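PDB 6CMK: zinc chaperone AztD from Citrobacter koseri, which acts as a periplasmic zinc chaperone, handing one zinc ion directly to the solute-binding protein AztC of the AztABCD transport system without forming a stable complex with it. Local coordinates for residues Leu38-His43 with Phe393-Val398; Arg300-Val305 with Arg352-Val357; Phe62-Pro67 with Ala81-Ala86; Ile372-Ala377 with Ser384-Glu389; Thr34-Phe39 with Val357-Ile362. One frame throughout, in Å; residues are numbered along the deposited sequence.

Overall arrangement
Contacts 5 and 1 open together on the first strand, 32-42, and share Leu38 and Phe39. Contact 3 closes soon after, joining the end of strand 58-63 to the next sheet. Much further along, contact 2 packs strand 300-305 against 352-357; contact 5 closes over it at 357-362, sharing Val357. Contact 4 follows as the hairpin 371-387. Contact 1 closes last, at 393-398, so contacts 2, 3 and 4 all nest inside its loop, and contacts 2 and 3 inside that of contact 5. Contacts 2, 3 and 5 join neighbouring sheets of the beta propeller, contact 4 builds one sheet, and contact 1 sews the two chain ends into a single sheet.

Contact 1 of 5, residues Leu38-His43 with Phe393-Val398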
# COMPACT_ATOMS: atom_id res chain seq x y z
N LEU B 38 9.94 -3.31 17.59
CA LEU B 38 11.32 -3.53 17.22
C LEU B 38 11.67 -4.99 17.41
O LEU B 38 11.25 -5.63 18.38
CB LEU B 38 12.27 -2.70 18.10
CG LEU B 38 11.96 -1.22 18.26
CD1 LEU B 38 12.95 -0.58 19.25
CD2 LEU B 38 12.01 -0.54 16.91
N PHE B 39 12.48 -5.51 16.50
CA PHE B 39 13.05 -6.84 16.61
C PHE B 39 14.56 -6.69 16.58
O PHE B 39 15.10 -6.12 15.63
CB PHE B 39 12.52 -7.75 15.49
CG PHE B 39 11.04 -7.94 15.56
CD1 PHE B 39 10.20 -6.95 15.10
CD2 PHE B 39 10.50 -9.06 16.15
CE1 PHE B 39 8.83 -7.09 15.18
CE2 PHE B 39 9.13 -9.21 16.24
CZ PHE B 39 8.30 -8.22 15.76
N ILE B 40 15.22 -7.15 17.64
CA ILE B 40 16.62 -6.82 17.89
C ILE B 40 17.38 -8.10 18.14
O ILE B 40 17.06 -8.85 19.07
CB ILE B 40 16.79 -5.86 19.07
CG1 ILE B 40 15.88 -4.63 18.92
CG2 ILE B 40 18.23 -5.42 19.18
CD1 ILE B 40 14.94 -4.47 20.07
N ALA B 41 18.41 -8.34 17.34
CA ALA B 41 19.25 -9.52 17.48
C ALA B 41 20.52 -9.19 18.25
O ALA B 41 21.16 -8.16 18.01
CB ALA B 41 19.61 -10.10 16.11
N ASP B 42 20.87 -10.06 19.18
CA ASP B 42 22.11 -9.94 19.93
C ASP B 42 23.28 -10.36 19.05
O ASP B 42 23.15 -11.27 18.22
CB ASP B 42 22.06 -10.80 21.18
CG ASP B 42 23.16 -10.47 22.16
OD1 ASP B 42 24.24 -11.10 22.07
OD2 ASP B 42 22.94 -9.58 23.00
N HIS B 43 24.42 -9.68 19.21
CA HIS B 43 25.55 -9.95 18.33
C HIS B 43 26.14 -11.33 18.59
O HIS B 43 26.58 -11.99 17.65
CB HIS B 43 26.64 -8.90 18.51
CG HIS B 43 27.84 -9.15 17.64
ND1 HIS B 43 28.92 -9.88 18.08
CD2 HIS B 43 28.10 -8.81 16.36
CE1 HIS B 43 29.81 -9.96 17.10
NE2 HIS B 43 29.33 -9.32 16.05
N PHE B 393 22.25 -5.54 18.43
CA PHE B 393 23.00 -5.36 17.20
C PHE B 393 22.06 -5.11 16.02
O PHE B 393 21.69 -3.96 15.76
CB PHE B 393 23.90 -6.59 16.99
CG PHE B 393 24.77 -6.53 15.78
CD1 PHE B 393 25.42 -5.36 15.41
CD2 PHE B 393 24.98 -7.67 15.03
CE1 PHE B 393 26.23 -5.33 14.29
CE2 PHE B 393 25.79 -7.64 13.92
CZ PHE B 393 26.42 -6.47 13.55
N ASN B 394 21.64 -6.16 15.32
CA ASN B 394 20.74 -5.99 14.18
C ASN B 394 19.33 -5.64 14.64
O ASN B 394 18.84 -6.14 15.65
CB ASN B 394 20.69 -7.26 13.34
CG ASN B 394 22.02 -7.57 12.67
OD1 ASN B 394 22.51 -8.71 12.72
ND2 ASN B 394 22.61 -6.57 12.05
N ILE B 395 18.66 -4.79 13.87
CA ILE B 395 17.36 -4.29 14.28
C ILE B 395 16.49 -4.06 13.04
O ILE B 395 16.95 -3.55 12.02
CB ILE B 395 17.51 -3.01 15.13
CG1 ILE B 395 16.15 -2.48 15.58
CG2 ILE B 395 18.28 -1.92 14.37
CD1 ILE B 395 16.26 -1.39 16.64
N VAL B 396 15.23 -4.47 13.15
CA VAL B 396 14.21 -4.11 12.17
C VAL B 396 12.95 -3.70 12.93
O VAL B 396 12.77 -4.04 14.10
CB VAL B 396 13.89 -5.23 11.15
CG1 VAL B 396 15.12 -5.56 10.31
CG2 VAL B 396 13.34 -6.48 11.86
N ALA B 397 12.09 -2.95 12.25
CA ALA B 397 10.87 -2.41 12.85
C ALA B 397 9.69 -2.62 11.90
O ALA B 397 9.84 -2.48 10.69
CB ALA B 397 11.00 -0.92 13.14
N VAL B 398 8.52 -2.92 12.47
CA VAL B 398 7.28 -2.99 11.70
C VAL B 398 6.20 -2.21 12.45
O VAL B 398 6.32 -1.92 13.64
CB VAL B 398 6.80 -4.44 11.47
CG1 VAL B 398 7.86 -5.27 10.75
CG2 VAL B 398 6.36 -5.12 12.78
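The Phe393 ring carries His43 on one face and Asn394 ND2, near the rim, on the other; Asn394 OD1 is bonded by Asn69 ND2. The imidazole arrives edge first: His43 CD2 sits 3.6 Å from Phe393 CE2, and the planes are 72° apart, a T-shaped pair with centroids 4.9 Å from each other. Both rings reach this meeting because their CG atoms stand anti to the backbone N (chi1 179° in His43, -178° in Phe393). The Phe39 ring, by contrast, is met at its edge, where CE1 lies 4.0 Å from Val398 CG2.

The two backbones run antiparallel. Phe39 and Val396 form a hydrogen-bonded pair: Phe39 N reaches Val396 O at 2.8 Å, and Val396 N returns the bond to Phe39 O at 3.0 Å. Further on, Ala41 faces two residues, giving its N to Asn394 O (2.8 Å) and taking Phe393 N on its own O (2.9 Å), which makes a classic beta bulge. On one side of the sheet Leu38 CD2 packs on Ala397 CB, while Ile40 and Ile395 lie side by side, 4.0 Å between Ile40 CG1 and Ile395 CD1; Tyr363 of strand 361-366 covers Leu38 and Ile395. Strand 392-403, the last modelled strand, is thus bonded to strand 32-42, the first: the "Velcro" closure of a beta propeller, in which both termini complete one blade.

Contact 2 of 5, residues Arg300-Val305 with Arg352-Val357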
# COMPACT_ATOMS: atom_id res chain seq x y z
N ARG B 300 31.33 4.77 6.53
CA ARG B 300 29.95 4.34 6.75
C ARG B 300 29.89 3.07 7.60
O ARG B 300 30.62 2.10 7.35
CB ARG B 300 29.29 4.10 5.40
CG ARG B 300 27.85 3.67 5.46
CD ARG B 300 27.33 3.42 4.05
NE ARG B 300 27.94 2.20 3.57
CZ ARG B 300 27.50 0.98 3.89
NH1 ARG B 300 26.41 0.84 4.64
NH2 ARG B 300 28.15 -0.08 3.45
N VAL B 301 29.03 3.08 8.61
CA VAL B 301 28.73 1.91 9.42
C VAL B 301 27.45 1.22 8.96
O VAL B 301 27.40 -0.01 8.88
CB VAL B 301 28.62 2.32 10.91
CG1 VAL B 301 28.12 1.15 11.77
CG2 VAL B 301 29.97 2.83 11.44
N HIS B 302 26.41 1.99 8.67
CA HIS B 302 25.11 1.43 8.33
C HIS B 302 24.27 2.51 7.64
O HIS B 302 24.51 3.70 7.82
CB HIS B 302 24.40 0.92 9.59
CG HIS B 302 23.19 0.08 9.31
ND1 HIS B 302 21.97 0.30 9.91
CD2 HIS B 302 23.02 -0.97 8.48
CE1 HIS B 302 21.10 -0.60 9.48
NE2 HIS B 302 21.71 -1.38 8.61
N PHE B 303 23.29 2.08 6.85
CA PHE B 303 22.30 3.04 6.38
C PHE B 303 20.94 2.37 6.22
O PHE B 303 20.84 1.15 6.11
CB PHE B 303 22.74 3.78 5.08
CG PHE B 303 23.23 2.90 3.93
CD1 PHE B 303 22.96 1.54 3.83
CD2 PHE B 303 23.98 3.50 2.92
CE1 PHE B 303 23.42 0.81 2.74
CE2 PHE B 303 24.44 2.78 1.84
CZ PHE B 303 24.17 1.43 1.74
N VAL B 304 19.89 3.20 6.29
CA VAL B 304 18.51 2.75 6.11
C VAL B 304 17.71 3.91 5.52
O VAL B 304 18.08 5.08 5.66
CB VAL B 304 17.82 2.30 7.42
CG1 VAL B 304 18.59 1.19 8.14
CG2 VAL B 304 17.58 3.49 8.37
N VAL B 305 16.58 3.58 4.89
CA VAL B 305 15.69 4.62 4.40
C VAL B 305 14.64 4.91 5.47
O VAL B 305 14.38 4.12 6.38
CB VAL B 305 15.01 4.24 3.05
CG1 VAL B 305 16.06 3.84 2.01
CG2 VAL B 305 13.96 3.14 3.24
N ARG B 352 28.76 -3.03 15.96
CA ARG B 352 28.57 -1.63 15.63
C ARG B 352 27.10 -1.28 15.54
O ARG B 352 26.25 -2.14 15.33
CB ARG B 352 29.28 -1.26 14.32
CG ARG B 352 30.75 -1.57 14.38
CD ARG B 352 31.58 -0.65 13.51
NE ARG B 352 32.97 -1.10 13.52
CZ ARG B 352 33.39 -2.19 12.90
NH1 ARG B 352 32.54 -2.95 12.21
NH2 ARG B 352 34.67 -2.53 12.97
N PRO B 353 26.78 0.01 15.69
CA PRO B 353 25.38 0.45 15.63
C PRO B 353 24.66 0.08 14.33
O PRO B 353 25.25 -0.00 13.26
CB PRO B 353 25.51 1.97 15.77
CG PRO B 353 26.70 2.12 16.66
CD PRO B 353 27.67 1.09 16.15
N ARG B 354 23.35 -0.12 14.47
CA ARG B 354 22.42 -0.32 13.36
C ARG B 354 21.21 0.58 13.58
O ARG B 354 20.83 0.84 14.73
CB ARG B 354 21.98 -1.80 13.25
CG ARG B 354 23.15 -2.78 12.98
CD ARG B 354 23.66 -2.53 11.57
NE ARG B 354 24.69 -3.46 11.12
CZ ARG B 354 25.99 -3.23 11.14
NH1 ARG B 354 26.48 -2.10 11.62
NH2 ARG B 354 26.82 -4.16 10.67
N ILE B 355 20.64 1.07 12.47
CA ILE B 355 19.53 2.02 12.47
C ILE B 355 18.23 1.31 12.12
O ILE B 355 18.20 0.48 11.20
CB ILE B 355 19.75 3.17 11.46
CG1 ILE B 355 21.18 3.72 11.45
CG2 ILE B 355 18.75 4.28 11.71
CD1 ILE B 355 21.48 4.50 10.15
N ALA B 356 17.15 1.66 12.81
CA ALA B 356 15.79 1.35 12.35
C ALA B 356 14.91 2.59 12.51
O ALA B 356 15.23 3.52 13.24
CB ALA B 356 15.16 0.19 13.13
N VAL B 357 13.77 2.58 11.80
CA VAL B 357 12.80 3.67 11.88
C VAL B 357 11.43 3.09 12.19
O VAL B 357 11.00 2.13 11.55
CB VAL B 357 12.74 4.48 10.57
CG1 VAL B 357 11.79 5.68 10.74
CG2 VAL B 357 14.12 4.96 10.15
O HOH W 1 29.14 -1.99 10.46
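His302 is held at its edge and over one face by 354-355. Its ND1 accepts Ile355 N at 3.0 Å in a nearly straight bond (171° at the hydrogen), the donor lying somewhat out of the ring plane. An accepting ND1 is consistent with a neutral imidazole protonated on NE2. Over the centre of the ring sits Arg354 CD, 3.5 Å from the centroid, a CH-pi contact; the guanidinium lies beyond, its plane turned only 19° from that of the imidazole.

The arginine reaches this position by bending at chi2 (-69°), and its NH1 is then fixed by Pro353 O at 2.9 Å. A water bridges Arg354 NH1 to Val301 O across the contact. Next to it Val301 CG1 touches Pro353 O (3.4 Å) and Arg352 CB. At the far end Val304 CG2 packs against Ile355 CG2 at 3.6 Å.

Further out, Thr365 bonds the backbone of Arg354, and Phe393 and Asn394 touch its side chain. Val301 and His302 both face Phe316, a classic beta bulge. Strands 300-305 and 355-358 run nearly parallel without backbone bonds: each is the inner edge strand of its own four-stranded sheet, so the contact packs two neighbouring propeller blades together at their inner strands.

Contact 3 of 5, residues Phe62-Pro67 with Ala81-Ala86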
# COMPACT_ATOMS: atom_id res chain seq x y z
N PHE B 62 13.03 -14.43 22.19
CA PHE B 62 13.02 -15.69 21.47
C PHE B 62 14.43 -16.26 21.45
O PHE B 62 15.38 -15.56 21.07
CB PHE B 62 12.51 -15.52 20.04
CG PHE B 62 11.10 -15.08 19.97
CD1 PHE B 62 10.10 -15.78 20.63
CD2 PHE B 62 10.76 -13.95 19.26
CE1 PHE B 62 8.79 -15.36 20.57
CE2 PHE B 62 9.45 -13.53 19.19
CZ PHE B 62 8.46 -14.24 19.85
N ASN B 63 14.56 -17.51 21.84
CA ASN B 63 15.82 -18.21 21.73
C ASN B 63 15.85 -18.99 20.42
O ASN B 63 14.93 -19.76 20.12
CB ASN B 63 16.03 -19.14 22.93
CG ASN B 63 16.01 -18.39 24.24
OD1 ASN B 63 16.90 -17.59 24.53
ND2 ASN B 63 14.98 -18.62 25.05
N VAL B 64 16.89 -18.75 19.63
CA VAL B 64 17.08 -19.46 18.37
C VAL B 64 18.39 -20.22 18.48
O VAL B 64 18.91 -20.41 19.59
CB VAL B 64 17.02 -18.49 17.17
CG1 VAL B 64 15.63 -17.90 17.04
CG2 VAL B 64 18.05 -17.37 17.30
N LYS B 65 18.95 -20.65 17.36
CA LYS B 65 20.09 -21.56 17.40
C LYS B 65 21.43 -20.82 17.34
O LYS B 65 22.39 -21.23 18.00
CB LYS B 65 19.99 -22.58 16.26
CG LYS B 65 21.13 -23.60 16.24
CD LYS B 65 21.00 -24.59 15.08
CE LYS B 65 22.29 -25.38 14.87
NZ LYS B 65 22.29 -26.19 13.62
N GLY B 66 21.51 -19.74 16.56
CA GLY B 66 22.72 -18.96 16.47
C GLY B 66 22.41 -17.47 16.39
O GLY B 66 21.26 -17.07 16.24
N PRO B 67 23.43 -16.62 16.51
CA PRO B 67 23.21 -15.18 16.32
C PRO B 67 22.64 -14.92 14.94
O PRO B 67 23.03 -15.54 13.96
CB PRO B 67 24.61 -14.58 16.48
CG PRO B 67 25.40 -15.61 17.20
CD PRO B 67 24.84 -16.93 16.81
N ALA B 81 14.86 -14.55 10.80
CA ALA B 81 16.09 -14.49 11.57
C ALA B 81 17.07 -15.47 10.93
O ALA B 81 16.97 -16.69 11.14
CB ALA B 81 15.83 -14.80 13.04
N ILE B 82 17.99 -14.94 10.14
CA ILE B 82 18.93 -15.74 9.37
C ILE B 82 20.15 -16.00 10.25
O ILE B 82 20.81 -15.05 10.70
CB ILE B 82 19.32 -15.03 8.06
CG1 ILE B 82 18.15 -14.97 7.07
CG2 ILE B 82 20.46 -15.78 7.37
CD1 ILE B 82 17.06 -13.94 7.37
N GLN B 83 20.46 -17.28 10.47
CA GLN B 83 21.53 -17.70 11.38
C GLN B 83 22.58 -18.45 10.57
O GLN B 83 22.58 -19.68 10.50
CB GLN B 83 20.94 -18.54 12.50
CG GLN B 83 19.91 -17.79 13.32
CD GLN B 83 18.86 -18.69 13.93
OE1 GLN B 83 19.17 -19.54 14.75
NE2 GLN B 83 17.61 -18.51 13.51
N GLY B 84 23.50 -17.70 9.96
CA GLY B 84 24.43 -18.29 9.02
C GLY B 84 25.26 -19.41 9.61
O GLY B 84 25.44 -20.45 8.99
N SER B 85 25.76 -19.21 10.84
CA SER B 85 26.62 -20.21 11.45
C SER B 85 25.86 -21.42 11.97
O SER B 85 26.46 -22.47 12.18
CB SER B 85 27.43 -19.59 12.59
OG SER B 85 26.59 -19.13 13.63
N ALA B 86 24.55 -21.29 12.17
CA ALA B 86 23.74 -22.37 12.71
C ALA B 86 23.02 -23.18 11.64
O ALA B 86 22.42 -24.20 11.97
CB ALA B 86 22.72 -21.81 13.71
O HOH W 2 24.13 -18.08 13.44
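The loop leaving strand 58-63 passes the turn after strand 78-83 at Gly66 and Ala86, their CA atoms 5.2 Å apart, and no backbone-to-backbone hydrogen bond joins the two segments. Instead, Gln83 OE1 accepts two successive amides, Lys65 N at 2.8 Å and Gly66 N at 3.0 Å, the second in the straighter bond (161° against 140°). The amide's rotation is set by NE2, which donates to Ala81 O of its own strand and to Ser90 OG, turning OE1 to the loop. Val64 CB touches the same oxygen, 3.4 Å from Gln83 OE1.

Lys65 stretches out fully from CG and runs alongside Ala86, its CG only 3.5 Å from Ala86 CB, until NZ bonds Ala86 O at 2.6 Å. Gly66, having no side chain, lets Ala86 CB approach its N to 3.7 Å. At the other flank a water links Pro67 O with Ser85 OG.

Strand 58-63 is the outermost strand of the propeller blade that holds both chain ends, whereas 78-83 lies between 69-72 and 88-100 in the neighbouring blade. Val64 resting on Ser90 and Phe62 on Ile92 continue this seam along strand 88-100.

Contact 4 of 5, residues Ile372-Ala377 with Ser384-Glu389; sequences IIVLDA and SEISVE
Two strands of a beta hairpin meet here, 371-376 and 381-387, the outer pair of a four-stranded antiparallel sheet. Ile372 and Ile386 form a hydrogen-bonded pair with a bond in each direction: Ile372 N to Ile386 O at 2.7 Å and Ile386 N to Ile372 O at 2.8 Å, both donors in the carbonyl plane. Two residues on, Val374 N gives Ser384 O a bond of 2.9 Å, its donor tilted 33° from the carbonyl plane, and the return bond from Ser384 N to Val374 O is weak, so the pairing slackens toward the turn. Ile373 and Glu385 make the non-hydrogen-bonded pair between them.

The face bearing Ile372, Val374 and Ile386 is mainly apolar, with Ser384 at its end. Val374 CG2 touches Ile386 CD1 at 3.8 Å, and Ile372 CD1 meets Val388 CG2 at the same distance. Val374 points CG2 this way because that branch lies anti to the carbonyl carbon, while CG1 is anti to the backbone N (chi1 -174°). Ser384 OG sits close beside the valine, 3.3 Å from Val374 CB.

On the other face Ile373 and Glu385 lie side by side, with Ile373 CD1 4.0 Å from Glu385 CB. The carboxylate beyond is shared by two lysines, OE2 in a salt bridge with Lys382 and OE1 with Lys371, which probably stabilises it in its charged form. Ile386 and Val388 rest on Ile51 of strand 47-52. These are the two outer strands of a four-stranded propeller blade, joined as a hairpin and here packing on the neighbouring blade.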
# COMPACT_ATOMS: atom_id res chain seq x y z
N ILE B 372 19.54 1.09 23.22
CA ILE B 372 19.09 1.65 21.95
C ILE B 372 18.79 3.12 22.20
O ILE B 372 18.05 3.45 23.13
CB ILE B 372 17.84 0.93 21.42
CG1 ILE B 372 18.12 -0.57 21.25
CG2 ILE B 372 17.36 1.57 20.11
CD1 ILE B 372 16.87 -1.39 20.99
N ILE B 373 19.37 3.99 21.38
CA ILE B 373 19.09 5.43 21.45
C ILE B 373 17.87 5.73 20.59
O ILE B 373 17.75 5.21 19.47
CB ILE B 373 20.30 6.26 20.99
CG1 ILE B 373 21.58 5.83 21.70
CG2 ILE B 373 20.02 7.74 21.18
CD1 ILE B 373 21.47 5.72 23.21
N VAL B 374 16.97 6.57 21.09
CA VAL B 374 15.74 6.92 20.39
C VAL B 374 15.77 8.40 20.06
O VAL B 374 15.94 9.23 20.96
CB VAL B 374 14.49 6.58 21.23
CG1 VAL B 374 13.23 6.80 20.41
CG2 VAL B 374 14.54 5.15 21.75
N LEU B 375 15.59 8.72 18.78
CA LEU B 375 15.58 10.11 18.32
C LEU B 375 14.24 10.44 17.71
O LEU B 375 13.62 9.61 17.03
CB LEU B 375 16.67 10.37 17.28
CG LEU B 375 18.11 10.15 17.72
CD1 LEU B 375 18.58 8.73 17.40
CD2 LEU B 375 18.99 11.18 17.03
N ASP B 376 13.82 11.69 17.90
CA ASP B 376 12.68 12.21 17.15
C ASP B 376 13.11 12.45 15.71
O ASP B 376 14.13 13.10 15.46
CB ASP B 376 12.17 13.50 17.79
CG ASP B 376 11.02 14.11 17.02
OD1 ASP B 376 9.88 13.61 17.16
OD2 ASP B 376 11.25 15.08 16.27
N ALA B 377 12.34 11.94 14.75
CA ALA B 377 12.82 11.94 13.37
C ALA B 377 12.91 13.34 12.79
O ALA B 377 13.83 13.64 12.02
CB ALA B 377 11.93 11.07 12.49
N SER B 384 14.83 9.59 24.10
CA SER B 384 14.87 8.58 25.16
C SER B 384 15.96 7.57 24.81
O SER B 384 16.60 7.65 23.76
CB SER B 384 13.52 7.88 25.33
OG SER B 384 13.18 7.16 24.17
N GLU B 385 16.17 6.61 25.71
CA GLU B 385 17.00 5.46 25.39
C GLU B 385 16.40 4.24 26.07
O GLU B 385 15.74 4.34 27.10
CB GLU B 385 18.47 5.68 25.81
CG GLU B 385 18.72 5.89 27.29
CD GLU B 385 20.21 5.97 27.59
OE1 GLU B 385 20.70 5.14 28.38
OE2 GLU B 385 20.88 6.84 27.00
N ILE B 386 16.62 3.08 25.45
CA ILE B 386 16.03 1.82 25.88
C ILE B 386 17.16 0.89 26.27
O ILE B 386 18.09 0.67 25.49
CB ILE B 386 15.19 1.17 24.76
CG1 ILE B 386 14.03 2.07 24.36
CG2 ILE B 386 14.67 -0.20 25.21
CD1 ILE B 386 13.47 1.73 23.01
N SER B 387 17.07 0.32 27.47
CA SER B 387 18.07 -0.62 27.96
C SER B 387 17.72 -2.01 27.45
O SER B 387 16.56 -2.44 27.56
CB SER B 387 18.14 -0.60 29.48
OG SER B 387 18.99 -1.63 29.96
N VAL B 388 18.71 -2.70 26.89
CA VAL B 388 18.54 -4.03 26.30
C VAL B 388 19.79 -4.82 26.68
O VAL B 388 20.89 -4.51 26.21
CB VAL B 388 18.38 -3.99 24.77
CG1 VAL B 388 18.14 -5.40 24.22
CG2 VAL B 388 17.25 -3.07 24.36
N GLU B 389 19.62 -5.85 27.50
CA GLU B 389 20.78 -6.56 27.99
C GLU B 389 21.52 -7.24 26.84
O GLU B 389 20.92 -7.64 25.84
CB GLU B 389 20.39 -7.58 29.07
CG GLU B 389 19.25 -8.52 28.71
CD GLU B 389 18.82 -9.36 29.90
OE1 GLU B 389 19.09 -8.95 31.05
OE2 GLU B 389 18.22 -10.43 29.69

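Contact 5 of 5, residues Thr34-Phe39 with Val357-Ile362; sequences TAWRLF and VADNKI
Trp36 lays one face of its indole against the peptide joining Ala358 to Asp359. Asp359 N sits over the centre of the ring system, 3.4 Å from Trp36 CE2, and Ala358 C lies over the same face nearer the rim. Asp359 CB covers the five-membered ring, 3.6 Å from its centroid and 18° off the normal, a CH-pi contact. Ala358 CB packs on Trp36 CE3 at 3.5 Å.

The carboxylate of Asp359 runs nearly parallel to the indole, the planes 18° apart; with CG anti to the backbone N (chi1 -159°) it is carried toward the indole nitrogen. A water in the indole plane joins the two, accepting from Trp36 NE1 at 2.8 Å and donating to Asp359 OD1 at 3.1 Å. Thr34 CG2 also lies at the ring edge, 4.1 Å from Asp359 OD2.

Asp359 is the second residue of a type II' turn, Ala358 to Lys361, which joins the first two strands of one propeller blade and leans on strand 32-42 of the neighbouring, ring-closing blade. Arg309 bonds Asp359 O, and Gly346 of the second copy in the crystal assembly packs on Trp36. Between these two segments the attachment is by ring-face packing and one bridging water, with the indole N-H satisfied by solvent and the acid's negative charge probably eased by the same water.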
# COMPACT_ATOMS: atom_id res chain seq x y z
N THR B 34 -2.41 2.60 17.21
CA THR B 34 -1.07 2.70 16.65
C THR B 34 -0.20 1.65 17.32
O THR B 34 -0.20 1.53 18.54
CB THR B 34 -0.48 4.09 16.87
OG1 THR B 34 -1.26 5.08 16.19
CG2 THR B 34 0.96 4.17 16.36
N ALA B 35 0.55 0.89 16.52
CA ALA B 35 1.40 -0.13 17.11
C ALA B 35 2.62 -0.32 16.24
O ALA B 35 2.50 -0.51 15.03
CB ALA B 35 0.65 -1.46 17.28
N TRP B 36 3.79 -0.26 16.87
CA TRP B 36 5.06 -0.52 16.21
C TRP B 36 5.94 -1.35 17.13
O TRP B 36 5.94 -1.16 18.35
CB TRP B 36 5.80 0.77 15.86
CG TRP B 36 5.14 1.66 14.82
CD1 TRP B 36 4.06 2.46 15.01
CD2 TRP B 36 5.56 1.86 13.47
NE1 TRP B 36 3.76 3.14 13.85
CE2 TRP B 36 4.67 2.79 12.89
CE3 TRP B 36 6.59 1.34 12.69
CZ2 TRP B 36 4.79 3.20 11.58
CZ3 TRP B 36 6.70 1.76 11.38
CH2 TRP B 36 5.81 2.68 10.84
N ARG B 37 6.72 -2.26 16.53
CA ARG B 37 7.55 -3.18 17.29
C ARG B 37 8.95 -3.24 16.70
O ARG B 37 9.12 -3.21 15.48
CB ARG B 37 6.92 -4.57 17.32
CG ARG B 37 5.69 -4.58 18.19
CD ARG B 37 4.90 -5.85 18.07
NE ARG B 37 3.70 -5.76 18.90
CZ ARG B 37 2.84 -6.75 19.09
NH1 ARG B 37 3.03 -7.92 18.50
NH2 ARG B 37 1.79 -6.56 19.87
N LEU B 38 9.94 -3.31 17.59
CA LEU B 38 11.32 -3.53 17.22
C LEU B 38 11.67 -4.99 17.41
O LEU B 38 11.25 -5.63 18.38
CB LEU B 38 12.27 -2.70 18.10
CG LEU B 38 11.96 -1.22 18.26
CD1 LEU B 38 12.95 -0.58 19.25
CD2 LEU B 38 12.01 -0.54 16.91
N PHE B 39 12.48 -5.51 16.50
CA PHE B 39 13.05 -6.84 16.61
C PHE B 39 14.56 -6.69 16.58
O PHE B 39 15.10 -6.12 15.63
CB PHE B 39 12.52 -7.75 15.49
CG PHE B 39 11.04 -7.94 15.56
CD1 PHE B 39 10.20 -6.95 15.10
CD2 PHE B 39 10.50 -9.06 16.15
CE1 PHE B 39 8.83 -7.09 15.18
CE2 PHE B 39 9.13 -9.21 16.24
CZ PHE B 39 8.30 -8.22 15.76
N VAL B 357 13.77 2.58 11.80
CA VAL B 357 12.80 3.67 11.88
C VAL B 357 11.43 3.09 12.19
O VAL B 357 11.00 2.13 11.55
CB VAL B 357 12.74 4.48 10.57
CG1 VAL B 357 11.79 5.68 10.74
CG2 VAL B 357 14.12 4.96 10.15
N ALA B 358 10.74 3.69 13.16
CA ALA B 358 9.37 3.31 13.49
C ALA B 358 8.59 4.57 13.82
O ALA B 358 9.02 5.37 14.65
CB ALA B 358 9.30 2.34 14.68
N ASP B 359 7.44 4.74 13.16
CA ASP B 359 6.53 5.87 13.39
C ASP B 359 7.34 7.16 13.19
O ASP B 359 7.90 7.35 12.11
CB ASP B 359 5.87 5.71 14.76
CG ASP B 359 4.58 6.49 14.89
OD1 ASP B 359 4.00 6.86 13.84
OD2 ASP B 359 4.14 6.74 16.03
N ASN B 360 7.42 8.03 14.19
CA ASN B 360 8.15 9.28 14.05
C ASN B 360 9.46 9.27 14.83
O ASN B 360 9.93 10.32 15.28
CB ASN B 360 7.26 10.44 14.48
CG ASN B 360 6.00 10.54 13.62
OD1 ASN B 360 6.01 10.17 12.44
ND2 ASN B 360 4.92 11.04 14.21
N LYS B 361 10.05 8.09 14.98
CA LYS B 361 11.25 7.91 15.78
C LYS B 361 12.29 7.13 15.00
O LYS B 361 11.97 6.26 14.17
CB LYS B 361 10.95 7.19 17.09
CG LYS B 361 10.13 8.01 18.06
CD LYS B 361 9.67 7.16 19.23
CE LYS B 361 9.16 8.02 20.37
NZ LYS B 361 8.97 7.23 21.62
N ILE B 362 13.55 7.43 15.30
CA ILE B 362 14.71 6.73 14.77
C ILE B 362 15.39 6.01 15.92
O ILE B 362 15.52 6.56 17.02
CB ILE B 362 15.69 7.69 14.08
CG1 ILE B 362 14.98 8.49 12.97
CG2 ILE B 362 16.86 6.91 13.49
CD1 ILE B 362 15.79 9.67 12.48
O HOH W 3 1.72 4.94 13.11